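PDB 3OI8: magnesium and cobalt efflux protein CorC from Neisseria meningitidis serogroup B, which probably takes part in magnesium and cobalt ion transport, and binds adenosine through the paired CBS domains contained in this piece of the longer chain. Local coordinates for residues A[50-54]-A[65-69]; A[71-76]-A[86-90]; A[124-129]-A[149-155]. All coordinates share one frame; numbering follows the deposited sequence.

Interaction 1: residues A[50-54]-A[65-69]. With ADN (adenosine), chain C.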
loop_
_atom_site.group_PDB
_atom_site.type_symbol
_atom_site.label_atom_id
_atom_site.label_comp_id
_atom_site.label_asym_id
_atom_site.label_seq_id
_atom_site.Cartn_x
_atom_site.Cartn_y
_atom_site.Cartn_z
HETATM N N MSE A 50 -11.267 14.394 7.671
HETATM C CA MSE A 50 -11.065 12.973 7.951
HETATM C C MSE A 50 -12.396 12.287 8.217
HETATM O O MSE A 50 -13.288 12.881 8.817
HETATM C CB MSE A 50 -10.215 12.791 9.199
HETATM C CG MSE A 50 -8.931 13.550 9.210
HETATM SE SE MSE A 50 -8.083 13.202 10.910
HETATM C CE MSE A 50 -9.439 13.931 12.096
ATOM N N ASN A 51 -12.522 11.028 7.799
ATOM C CA ASN A 51 -13.672 10.215 8.174
ATOM C C ASN A 51 -13.317 9.420 9.421
ATOM O O ASN A 51 -12.415 8.579 9.375
ATOM C CB ASN A 51 -14.069 9.258 7.039
ATOM C CG ASN A 51 -14.653 9.981 5.837
ATOM O OD1 ASN A 51 -14.271 9.713 4.699
ATOM N ND2 ASN A 51 -15.585 10.901 6.085
ATOM N N VAL A 52 -14.009 9.692 10.532
ATOM C CA VAL A 52 -13.691 9.042 11.808
ATOM C C VAL A 52 -14.868 8.230 12.369
ATOM O O VAL A 52 -16.013 8.389 11.936
ATOM C CB VAL A 52 -13.271 10.083 12.868
ATOM C CG1 VAL A 52 -12.047 10.874 12.394
ATOM C CG2 VAL A 52 -14.438 11.033 13.175
ATOM N N LEU A 53 -14.585 7.378 13.354
ATOM C CA LEU A 53 -15.642 6.633 14.048
ATOM C C LEU A 53 -15.710 7.075 15.503
ATOM O O LEU A 53 -14.668 7.331 16.114
ATOM C CB LEU A 53 -15.339 5.132 14.002
ATOM C CG LEU A 53 -15.174 4.543 12.591
ATOM C CD1 LEU A 53 -14.713 3.097 12.684
ATOM C CD2 LEU A 53 -16.480 4.648 11.819
ATOM N N LYS A 54 -16.920 7.152 16.060
ATOM C CA LYS A 54 -17.099 7.536 17.457
ATOM C C LYS A 54 -16.907 6.322 18.351
ATOM O O LYS A 54 -17.365 5.229 18.042
ATOM C CB LYS A 54 -18.495 8.117 17.732
ATOM C CG LYS A 54 -19.017 9.142 16.739
ATOM C CD LYS A 54 -18.009 10.220 16.414
ATOM C CE LYS A 54 -18.576 11.149 15.335
ATOM N NZ LYS A 54 -17.536 11.866 14.535
ATOM N N TYR A 65 -21.111 2.893 7.896
ATOM C CA TYR A 65 -20.272 4.043 7.596
ATOM C C TYR A 65 -18.993 3.591 6.894
ATOM O O TYR A 65 -18.574 4.195 5.899
ATOM C CB TYR A 65 -19.953 4.810 8.880
ATOM C CG TYR A 65 -19.173 6.092 8.688
ATOM C CD1 TYR A 65 -19.817 7.276 8.353
ATOM C CD2 TYR A 65 -17.784 6.120 8.861
ATOM C CE1 TYR A 65 -19.107 8.459 8.182
ATOM C CE2 TYR A 65 -17.065 7.295 8.695
ATOM C CZ TYR A 65 -17.736 8.465 8.356
ATOM O OH TYR A 65 -17.040 9.638 8.190
ATOM N N VAL A 66 -18.394 2.516 7.399
ATOM C CA VAL A 66 -17.188 1.943 6.794
ATOM C C VAL A 66 -17.421 1.520 5.340
ATOM O O VAL A 66 -16.590 1.762 4.470
ATOM C CB VAL A 66 -16.700 0.723 7.596
ATOM C CG1 VAL A 66 -15.659 -0.055 6.819
ATOM C CG2 VAL A 66 -16.146 1.159 8.962
ATOM N N ILE A 67 -18.562 0.895 5.074
ATOM C CA ILE A 67 -18.892 0.476 3.716
ATOM C C ILE A 67 -19.138 1.683 2.818
ATOM O O ILE A 67 -18.649 1.748 1.685
ATOM C CB ILE A 67 -20.123 -0.431 3.715
ATOM C CG1 ILE A 67 -19.763 -1.794 4.312
ATOM C CG2 ILE A 67 -20.725 -0.544 2.300
ATOM C CD1 ILE A 67 -20.974 -2.628 4.675
ATOM N N ASP A 68 -19.877 2.651 3.346
ATOM C CA ASP A 68 -20.219 3.850 2.601
ATOM C C ASP A 68 -18.984 4.620 2.144
ATOM O O ASP A 68 -18.913 5.050 1.002
ATOM C CB ASP A 68 -21.112 4.764 3.443
ATOM C CG ASP A 68 -21.745 5.874 2.618
ATOM O OD1 ASP A 68 -22.097 5.616 1.444
ATOM O OD2 ASP A 68 -21.892 7.002 3.139
ATOM N N THR A 69 -18.016 4.804 3.039
ATOM C CA THR A 69 -16.829 5.588 2.711
ATOM C C THR A 69 -15.799 4.729 1.995
ATOM O O THR A 69 -14.926 5.237 1.299
ATOM C CB THR A 69 -16.192 6.204 3.963
ATOM O OG1 THR A 69 -15.830 5.160 4.869
ATOM C CG2 THR A 69 -17.162 7.147 4.657
HETATM O "O5'" ADN C . -9.655 5.511 0.699
HETATM C "C5'" ADN C . -9.402 6.059 -0.569
HETATM C "C4'" ADN C . -8.670 7.427 -0.423
HETATM O "O4'" ADN C . -9.334 8.249 0.583
HETATM C "C3'" ADN C . -7.205 7.232 0.021
HETATM O "O3'" ADN C . -6.350 7.390 -1.079
HETATM C "C2'" ADN C . -6.959 8.316 1.042
HETATM O "O2'" ADN C . -6.429 9.463 0.419
HETATM C "C1'" ADN C . -8.346 8.671 1.577
HETATM N N9 ADN C . -8.617 8.026 2.861
HETATM C C8 ADN C . -8.303 6.592 3.263
HETATM N N7 ADN C . -8.821 6.392 4.661
HETATM C C5 ADN C . -9.467 7.711 5.119
HETATM C C6 ADN C . -10.176 8.123 6.445
HETATM N N6 ADN C . -10.347 7.136 7.511
HETATM N N1 ADN C . -10.701 9.475 6.594
HETATM C C2 ADN C . -10.569 10.488 5.466
HETATM N N3 ADN C . -9.877 10.083 4.163
HETATM C C4 ADN C . -9.341 8.707 4.009
HETATM O O HOH W 1 -16.741 11.769 10.138
#
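The beta-alpha-beta unit of the first CBS domain, strand 53-54, helix 59-69 and strand 73-77, brings the segment leading into its first strand against the last turn of its helix, and Asn-51 meets Tyr-65 there at the adenine end of the adenosine pocket. Tyr-65 spans the gap: its CG is anti to the backbone N (chi1 -175°), which sends the ring from the helix toward residues 51-53. The hydroxyl takes a weak, bent hydrogen bond from the Asn-51 amide, ND2 to OH 2.9 Å with an N-H...O angle of 122°. Amide and ring planes stand close to perpendicular. A water lies 2.9 Å from Tyr-65 OH and also accepts weakly from the backbone N of Val-52, so the phenol end is tied to the loop in two ways.

Along the ring flank, Leu-53 CD2 approaches Tyr-65 CD2 to 3.6 Å. Thr-69, one turn further along the helix, lays its CG2 over one ring face, offset toward the rim; its OG1 bonds back to Tyr-65 O, which also receives Thr-69 N from the other face of the carbonyl plane. The OG1 bond limits the threonine's rotation and helps keep its methyl on the ring.

The other end of the Asn-51 amide, OD1, pairs with His-71 NE2, a stronger tie than the one to the tyrosine. With the side chain turned to the helix and His-71, the backbone of Asn-51 reads the adenine through two hydrogen bonds: adenosine N6 donates to Asn-51 O at 3.1 Å, and Asn-51 N donates to adenosine N1 at 2.7 Å, with an N-H...N angle of 159°.

Interaction 2: residues A[71-76]-A[86-90]. With ADN (adenosine), chain C.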
loop_
_atom_site.group_PDB
_atom_site.type_symbol
_atom_site.label_atom_id
_atom_site.label_comp_id
_atom_site.label_asym_id
_atom_site.label_seq_id
_atom_site.Cartn_x
_atom_site.Cartn_y
_atom_site.Cartn_z
ATOM N N HIS A 71 -13.249 3.246 2.975
ATOM C CA HIS A 71 -11.857 3.290 3.443
ATOM C C HIS A 71 -11.510 1.988 4.141
ATOM O O HIS A 71 -12.398 1.239 4.575
ATOM C CB HIS A 71 -11.599 4.450 4.423
ATOM C CG HIS A 71 -11.956 5.802 3.891
ATOM N ND1 HIS A 71 -11.453 6.297 2.706
ATOM C CD2 HIS A 71 -12.743 6.780 4.404
ATOM C CE1 HIS A 71 -11.934 7.512 2.502
ATOM N NE2 HIS A 71 -12.720 7.826 3.517
ATOM N N SER A 72 -10.215 1.733 4.293
ATOM C CA SER A 72 -9.760 0.534 4.989
ATOM C C SER A 72 -9.453 0.767 6.463
ATOM O O SER A 72 -9.577 -0.156 7.274
ATOM C CB SER A 72 -8.522 -0.051 4.293
ATOM O OG SER A 72 -8.846 -0.494 2.984
ATOM N N ARG A 73 -9.032 1.989 6.801
ATOM C CA ARG A 73 -8.654 2.333 8.183
ATOM C C ARG A 73 -9.307 3.640 8.610
ATOM O O ARG A 73 -9.463 4.539 7.790
ATOM C CB ARG A 73 -7.133 2.445 8.296
ATOM C CG ARG A 73 -6.460 1.098 8.496
ATOM C CD ARG A 73 -5.106 1.044 7.872
ATOM N NE ARG A 73 -5.199 1.212 6.429
ATOM C CZ ARG A 73 -4.990 0.244 5.544
ATOM N NH1 ARG A 73 -5.105 0.505 4.252
ATOM N NH2 ARG A 73 -4.660 -0.977 5.948
ATOM N N PHE A 74 -9.683 3.727 9.891
ATOM C CA PHE A 74 -10.414 4.876 10.439
ATOM C C PHE A 74 -9.900 5.249 11.831
ATOM O O PHE A 74 -9.834 4.391 12.718
ATOM C CB PHE A 74 -11.899 4.520 10.579
ATOM C CG PHE A 74 -12.556 4.116 9.287
ATOM C CD1 PHE A 74 -13.352 5.011 8.592
ATOM C CD2 PHE A 74 -12.382 2.846 8.776
ATOM C CE1 PHE A 74 -13.966 4.648 7.400
ATOM C CE2 PHE A 74 -12.981 2.478 7.580
ATOM C CZ PHE A 74 -13.770 3.378 6.888
ATOM N N PRO A 75 -9.550 6.528 12.035
ATOM C CA PRO A 75 -9.280 7.004 13.400
ATOM C C PRO A 75 -10.542 6.830 14.232
ATOM O O PRO A 75 -11.635 7.054 13.727
ATOM C CB PRO A 75 -9.049 8.514 13.216
ATOM C CG PRO A 75 -8.717 8.686 11.752
ATOM C CD PRO A 75 -9.470 7.608 11.030
ATOM N N VAL A 76 -10.399 6.456 15.491
ATOM C CA VAL A 76 -11.551 6.371 16.380
ATOM C C VAL A 76 -11.396 7.485 17.414
ATOM O O VAL A 76 -10.322 7.625 17.996
ATOM C CB VAL A 76 -11.632 5.006 17.071
ATOM C CG1 VAL A 76 -12.730 5.011 18.156
ATOM C CG2 VAL A 76 -11.921 3.894 16.032
ATOM N N GLY A 86 -7.363 5.740 18.789
ATOM C CA GLY A 86 -6.849 4.580 18.102
ATOM C C GLY A 86 -7.266 4.536 16.648
ATOM O O GLY A 86 -7.914 5.458 16.139
ATOM N N ILE A 87 -6.886 3.448 15.984
ATOM C CA ILE A 87 -7.227 3.208 14.590
ATOM C C ILE A 87 -8.011 1.897 14.509
ATOM O O ILE A 87 -7.618 0.897 15.109
ATOM C CB ILE A 87 -5.956 3.044 13.714
ATOM C CG1 ILE A 87 -4.951 4.174 13.956
ATOM C CG2 ILE A 87 -6.322 2.931 12.241
ATOM C CD1 ILE A 87 -5.461 5.560 13.618
ATOM N N LEU A 88 -9.127 1.911 13.783
ATOM C CA LEU A 88 -9.838 0.690 13.458
ATOM C C LEU A 88 -9.560 0.354 12.015
ATOM O O LEU A 88 -9.693 1.216 11.151
ATOM C CB LEU A 88 -11.353 0.849 13.602
ATOM C CG LEU A 88 -12.041 -0.380 12.975
ATOM C CD1 LEU A 88 -12.031 -1.575 13.919
ATOM C CD2 LEU A 88 -13.452 -0.087 12.495
ATOM N N HIS A 89 -9.179 -0.900 11.777
ATOM C CA HIS A 89 -9.015 -1.473 10.442
ATOM C C HIS A 89 -10.306 -2.175 10.057
ATOM O O HIS A 89 -10.768 -3.062 10.776
ATOM C CB HIS A 89 -7.871 -2.482 10.469
ATOM C CG HIS A 89 -6.540 -1.852 10.724
ATOM N ND1 HIS A 89 -5.404 -2.193 10.023
ATOM C CD2 HIS A 89 -6.176 -0.862 11.573
ATOM C CE1 HIS A 89 -4.392 -1.454 10.447
ATOM N NE2 HIS A 89 -4.835 -0.640 11.388
ATOM N N ALA A 90 -10.889 -1.767 8.934
ATOM C CA ALA A 90 -12.190 -2.274 8.508
ATOM C C ALA A 90 -12.295 -3.805 8.627
ATOM O O ALA A 90 -13.312 -4.346 9.066
ATOM C CB ALA A 90 -12.466 -1.846 7.059
HETATM O "O5'" ADN C . -9.655 5.511 0.699
HETATM C "C5'" ADN C . -9.402 6.059 -0.569
HETATM C "C4'" ADN C . -8.670 7.427 -0.423
HETATM O "O4'" ADN C . -9.334 8.249 0.583
HETATM C "C3'" ADN C . -7.205 7.232 0.021
HETATM O "O3'" ADN C . -6.350 7.390 -1.079
HETATM C "C2'" ADN C . -6.959 8.316 1.042
HETATM O "O2'" ADN C . -6.429 9.463 0.419
HETATM C "C1'" ADN C . -8.346 8.671 1.577
HETATM N N9 ADN C . -8.617 8.026 2.861
HETATM C C8 ADN C . -8.303 6.592 3.263
HETATM N N7 ADN C . -8.821 6.392 4.661
HETATM C C5 ADN C . -9.467 7.711 5.119
HETATM C C6 ADN C . -10.176 8.123 6.445
HETATM N N6 ADN C . -10.347 7.136 7.511
HETATM N N1 ADN C . -10.701 9.475 6.594
HETATM C C2 ADN C . -10.569 10.488 5.466
HETATM N N3 ADN C . -9.877 10.083 4.163
HETATM C C4 ADN C . -9.341 8.707 4.009
#
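Four backbone hydrogen bonds knit residues 72-76 to 86-90 as the antiparallel beta hairpin of the first CBS domain. Phe-74 and Leu-88 form a hydrogen-bonded pair, with both N to O distances, Phe-74 N to Leu-88 O and Leu-88 N to Phe-74 O, at 2.8 Å. Val-76 N donates to Gly-86 O, and Ala-90 N to Ser-72 O at 2.7 Å, extending the ladder past the strand end.

Among the side chains, the non-hydrogen-bonded pair Arg-73 and His-89 makes a CH-pi contact: Arg-73 CG sits 3.6 Å from the centroid of the His-89 ring, just 4° off its normal. The arginine chain then bends, leaving the guanidinium plane nearly perpendicular to the imidazole. On the face of the sheet that carries Phe-74, Val-76 CG2 packs on Leu-88 CB at 3.9 Å, while Leu-88 O lies at the edge of the phenyl ring.

Adenosine is held by residues 71-75. The His-71 ring lies with one face over the base, adenosine C5 3.3 Å above its plane and over its centre. Its ND1 shares a 2.8 Å hydrogen bond with adenosine O5', while NE2 is held by Asn-51 OD1. Adenosine N6 donates to Arg-73 O.

Phe-74 packs against helix 59-69 through Val-66 and Thr-69, and Leu-88 against helix 105-108. Pro-75 and Ile-87, across the sheet, meet Ile-137 of strand 135-139.

Interaction 3: residues A[124-129]-A[149-155]. With ADN (adenosine), chain C.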
loop_
_atom_site.group_PDB
_atom_site.type_symbol
_atom_site.label_atom_id
_atom_site.label_comp_id
_atom_site.label_asym_id
_atom_site.label_seq_id
_atom_site.Cartn_x
_atom_site.Cartn_y
_atom_site.Cartn_z
ATOM N N LEU A 124 8.711 8.959 6.653
ATOM C CA LEU A 124 7.407 8.355 6.902
ATOM C C LEU A 124 7.299 7.043 6.139
ATOM O O LEU A 124 6.853 6.028 6.686
ATOM C CB LEU A 124 6.276 9.300 6.501
ATOM C CG LEU A 124 4.862 8.830 6.862
ATOM C CD1 LEU A 124 4.715 8.552 8.359
ATOM C CD2 LEU A 124 3.865 9.874 6.423
ATOM N N LEU A 125 7.721 7.057 4.876
ATOM C CA LEU A 125 7.589 5.859 4.051
ATOM C C LEU A 125 8.388 4.715 4.653
ATOM O O LEU A 125 7.922 3.576 4.684
ATOM C CB LEU A 125 8.017 6.128 2.609
ATOM C CG LEU A 125 8.123 4.877 1.734
ATOM C CD1 LEU A 125 6.807 4.094 1.746
ATOM C CD2 LEU A 125 8.495 5.276 0.325
ATOM N N LYS A 126 9.586 5.022 5.146
ATOM C CA LYS A 126 10.446 3.999 5.727
ATOM C C LYS A 126 9.794 3.412 6.962
ATOM O O LYS A 126 9.758 2.192 7.142
ATOM C CB LYS A 126 11.819 4.567 6.081
ATOM C CG LYS A 126 12.773 3.521 6.652
ATOM C CD LYS A 126 14.237 3.942 6.538
ATOM C CE LYS A 126 14.697 4.763 7.738
ATOM N NZ LYS A 126 14.068 6.109 7.787
ATOM N N GLU A 127 9.260 4.284 7.807
ATOM C CA GLU A 127 8.548 3.844 9.008
ATOM C C GLU A 127 7.254 3.055 8.734
ATOM O O GLU A 127 6.971 2.067 9.422
ATOM C CB GLU A 127 8.317 5.022 9.953
ATOM C CG GLU A 127 9.624 5.506 10.570
ATOM C CD GLU A 127 9.519 6.882 11.186
ATOM O OE1 GLU A 127 8.465 7.199 11.781
ATOM O OE2 GLU A 127 10.503 7.647 11.075
ATOM N N PHE A 128 6.490 3.465 7.722
ATOM C CA PHE A 128 5.322 2.680 7.317
ATOM C C PHE A 128 5.757 1.275 6.910
ATOM O O PHE A 128 5.112 0.294 7.280
ATOM C CB PHE A 128 4.605 3.322 6.139
ATOM C CG PHE A 128 3.607 4.392 6.537
ATOM C CD1 PHE A 128 2.927 4.313 7.736
ATOM C CD2 PHE A 128 3.327 5.443 5.684
ATOM C CE1 PHE A 128 1.989 5.283 8.086
ATOM C CE2 PHE A 128 2.394 6.417 6.023
ATOM C CZ PHE A 128 1.728 6.336 7.227
ATOM N N ARG A 129 6.836 1.183 6.134
ATOM C CA ARG A 129 7.278 -0.118 5.617
ATOM C C ARG A 129 7.782 -1.003 6.751
ATOM O O ARG A 129 7.505 -2.197 6.784
ATOM C CB ARG A 129 8.329 0.043 4.502
ATOM C CG ARG A 129 7.730 0.392 3.129
ATOM C CD ARG A 129 8.794 0.660 2.057
ATOM N NE ARG A 129 9.460 -0.555 1.581
ATOM C CZ ARG A 129 10.658 -0.574 0.993
ATOM N NH1 ARG A 129 11.335 0.557 0.814
ATOM N NH2 ARG A 129 11.186 -1.724 0.590
ATOM N N VAL A 149 -2.456 10.829 7.629
ATOM C CA VAL A 149 -1.692 10.549 6.415
ATOM C C VAL A 149 -1.609 9.039 6.223
ATOM O O VAL A 149 -1.496 8.281 7.209
ATOM C CB VAL A 149 -0.283 11.247 6.422
ATOM C CG1 VAL A 149 0.536 10.846 7.638
ATOM C CG2 VAL A 149 0.482 10.978 5.110
ATOM N N THR A 150 -1.718 8.598 4.968
ATOM C CA THR A 150 -1.735 7.170 4.676
ATOM C C THR A 150 -0.641 6.744 3.689
ATOM O O THR A 150 -0.203 7.524 2.842
ATOM C CB THR A 150 -3.103 6.727 4.087
ATOM O OG1 THR A 150 -3.207 7.204 2.741
ATOM C CG2 THR A 150 -4.275 7.300 4.910
ATOM N N PHE A 151 -0.223 5.491 3.839
ATOM C CA PHE A 151 0.734 4.826 2.960
ATOM C C PHE A 151 0.276 4.923 1.514
ATOM O O PHE A 151 1.016 5.370 0.640
ATOM C CB PHE A 151 0.861 3.360 3.397
ATOM C CG PHE A 151 1.716 2.508 2.484
ATOM C CD1 PHE A 151 3.098 2.619 2.502
ATOM C CD2 PHE A 151 1.130 1.570 1.642
ATOM C CE1 PHE A 151 3.888 1.830 1.665
ATOM C CE2 PHE A 151 1.907 0.777 0.808
ATOM C CZ PHE A 151 3.291 0.907 0.820
ATOM N N GLU A 152 -0.965 4.539 1.262
ATOM C CA GLU A 152 -1.457 4.505 -0.109
ATOM C C GLU A 152 -1.470 5.882 -0.759
ATOM O O GLU A 152 -1.291 6.000 -1.972
ATOM C CB GLU A 152 -2.823 3.813 -0.182
ATOM C CG GLU A 152 -2.756 2.352 0.277
ATOM C CD GLU A 152 -4.014 1.558 -0.031
ATOM O OE1 GLU A 152 -3.971 0.311 0.085
ATOM O OE2 GLU A 152 -5.042 2.176 -0.388
ATOM N N ASP A 153 -1.646 6.925 0.047
ATOM C CA ASP A 153 -1.602 8.294 -0.464
ATOM C C ASP A 153 -0.196 8.729 -0.869
ATOM O O ASP A 153 -0.023 9.475 -1.828
ATOM C CB ASP A 153 -2.129 9.280 0.575
ATOM C CG ASP A 153 -3.629 9.412 0.543
ATOM O OD1 ASP A 153 -4.237 8.948 -0.449
ATOM O OD2 ASP A 153 -4.192 9.984 1.503
ATOM N N ILE A 154 0.807 8.293 -0.120
ATOM C CA ILE A 154 2.165 8.753 -0.387
ATOM C C ILE A 154 2.882 7.939 -1.481
ATOM O O ILE A 154 3.823 8.437 -2.101
ATOM C CB ILE A 154 3.022 8.849 0.906
ATOM C CG1 ILE A 154 3.362 7.469 1.461
ATOM C CG2 ILE A 154 2.319 9.693 1.966
ATOM C CD1 ILE A 154 4.274 7.550 2.677
ATOM N N ILE A 155 2.433 6.707 -1.722
ATOM C CA ILE A 155 3.042 5.851 -2.749
ATOM C C ILE A 155 2.368 6.058 -4.098
ATOM O O ILE A 155 2.770 5.459 -5.096
ATOM C CB ILE A 155 2.983 4.334 -2.404
ATOM C CG1 ILE A 155 1.542 3.807 -2.473
ATOM C CG2 ILE A 155 3.639 4.046 -1.066
ATOM C CD1 ILE A 155 1.393 2.306 -2.170
HETATM O "O5'" ADN C . -9.655 5.511 0.699
HETATM C "C5'" ADN C . -9.402 6.059 -0.569
HETATM C "C4'" ADN C . -8.670 7.427 -0.423
HETATM O "O4'" ADN C . -9.334 8.249 0.583
HETATM C "C3'" ADN C . -7.205 7.232 0.021
HETATM O "O3'" ADN C . -6.350 7.390 -1.079
HETATM C "C2'" ADN C . -6.959 8.316 1.042
HETATM O "O2'" ADN C . -6.429 9.463 0.419
HETATM C "C1'" ADN C . -8.346 8.671 1.577
HETATM N N9 ADN C . -8.617 8.026 2.861
HETATM C C8 ADN C . -8.303 6.592 3.263
HETATM N N7 ADN C . -8.821 6.392 4.661
HETATM C C5 ADN C . -9.467 7.711 5.119
HETATM C C6 ADN C . -10.176 8.123 6.445
HETATM N N6 ADN C . -10.347 7.136 7.511
HETATM N N1 ADN C . -10.701 9.475 6.594
HETATM C C2 ADN C . -10.569 10.488 5.466
HETATM N N3 ADN C . -9.877 10.083 4.163
HETATM C C4 ADN C . -9.341 8.707 4.009
#
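At the edge of the Phe-128 ring lies Ile-154 CD1, 3.8 Å from Phe-128 CD2, with Val-149 O also near the ring plane; Leu-124 CD1 sits over one face, offset toward the rim. Phe-128 CE2 reaches 3.5 Å from the backbone N of Phe-151, so the phenyl is set against the point where strand 145-150 turns into helix 151-154. The Phe-151 ring carries Ile-155 CG2 over one face and Leu-125 CD1 at its edge, 3.7 Å from CE1 of Phe-151; Phe-128 CB and Arg-129 CG approach it obliquely.

Around the two rings, Leu-124 CD2 and Val-149 CG1 meet tip to tip at 3.7 Å. Ile-154 CG1 stands between its backbone N and carbonyl carbon (chi1 71°), and the extended chain carries CD1 across to Leu-125 CB and the Phe-128 edge. Helix 121-130 is thereby packed on the strand-helix junction of the second CBS domain.

Thr-150 is the N-cap of helix 151-154, its OG1 accepting from Asp-153 N at 3.1 Å. Asp-153, which takes no part in the apolar contact, accepts a hydrogen bond from the ribose, adenosine O3' to Asp-153 OD1, 2.7 Å; O2' also lies beside the carboxylate, but its modelled position is doubtful.

Across the two segments the grip is apolar, a buried cluster of aliphatic and aromatic groups, whereas the polar work falls to the other side of the short helix. The apolar side probably helps hold the short helix whose capped first turn offers Asp-153 to the ribose.

How the interactions relate
From the N terminus, interaction 1 comes first, closing the ten-residue connection from 55 to 64 within the beta-alpha-beta unit. Interaction 2 follows two residues after it and closes the hairpin turn, and interaction 3 closes the longer excursion from 130 to 148 in the second CBS domain. The three run in series, with neither nesting nor crossing. Interactions 1 and 2 touch directly: Leu-53 N lies 3.0 Å from Pro-75 O, a probable hydrogen bond between neighbouring strands of one sheet. Interaction 3 touches neither, its centre about 21 Å and 15 Å from theirs, yet all three reach the same adenosine, which bridges the two CBS domains.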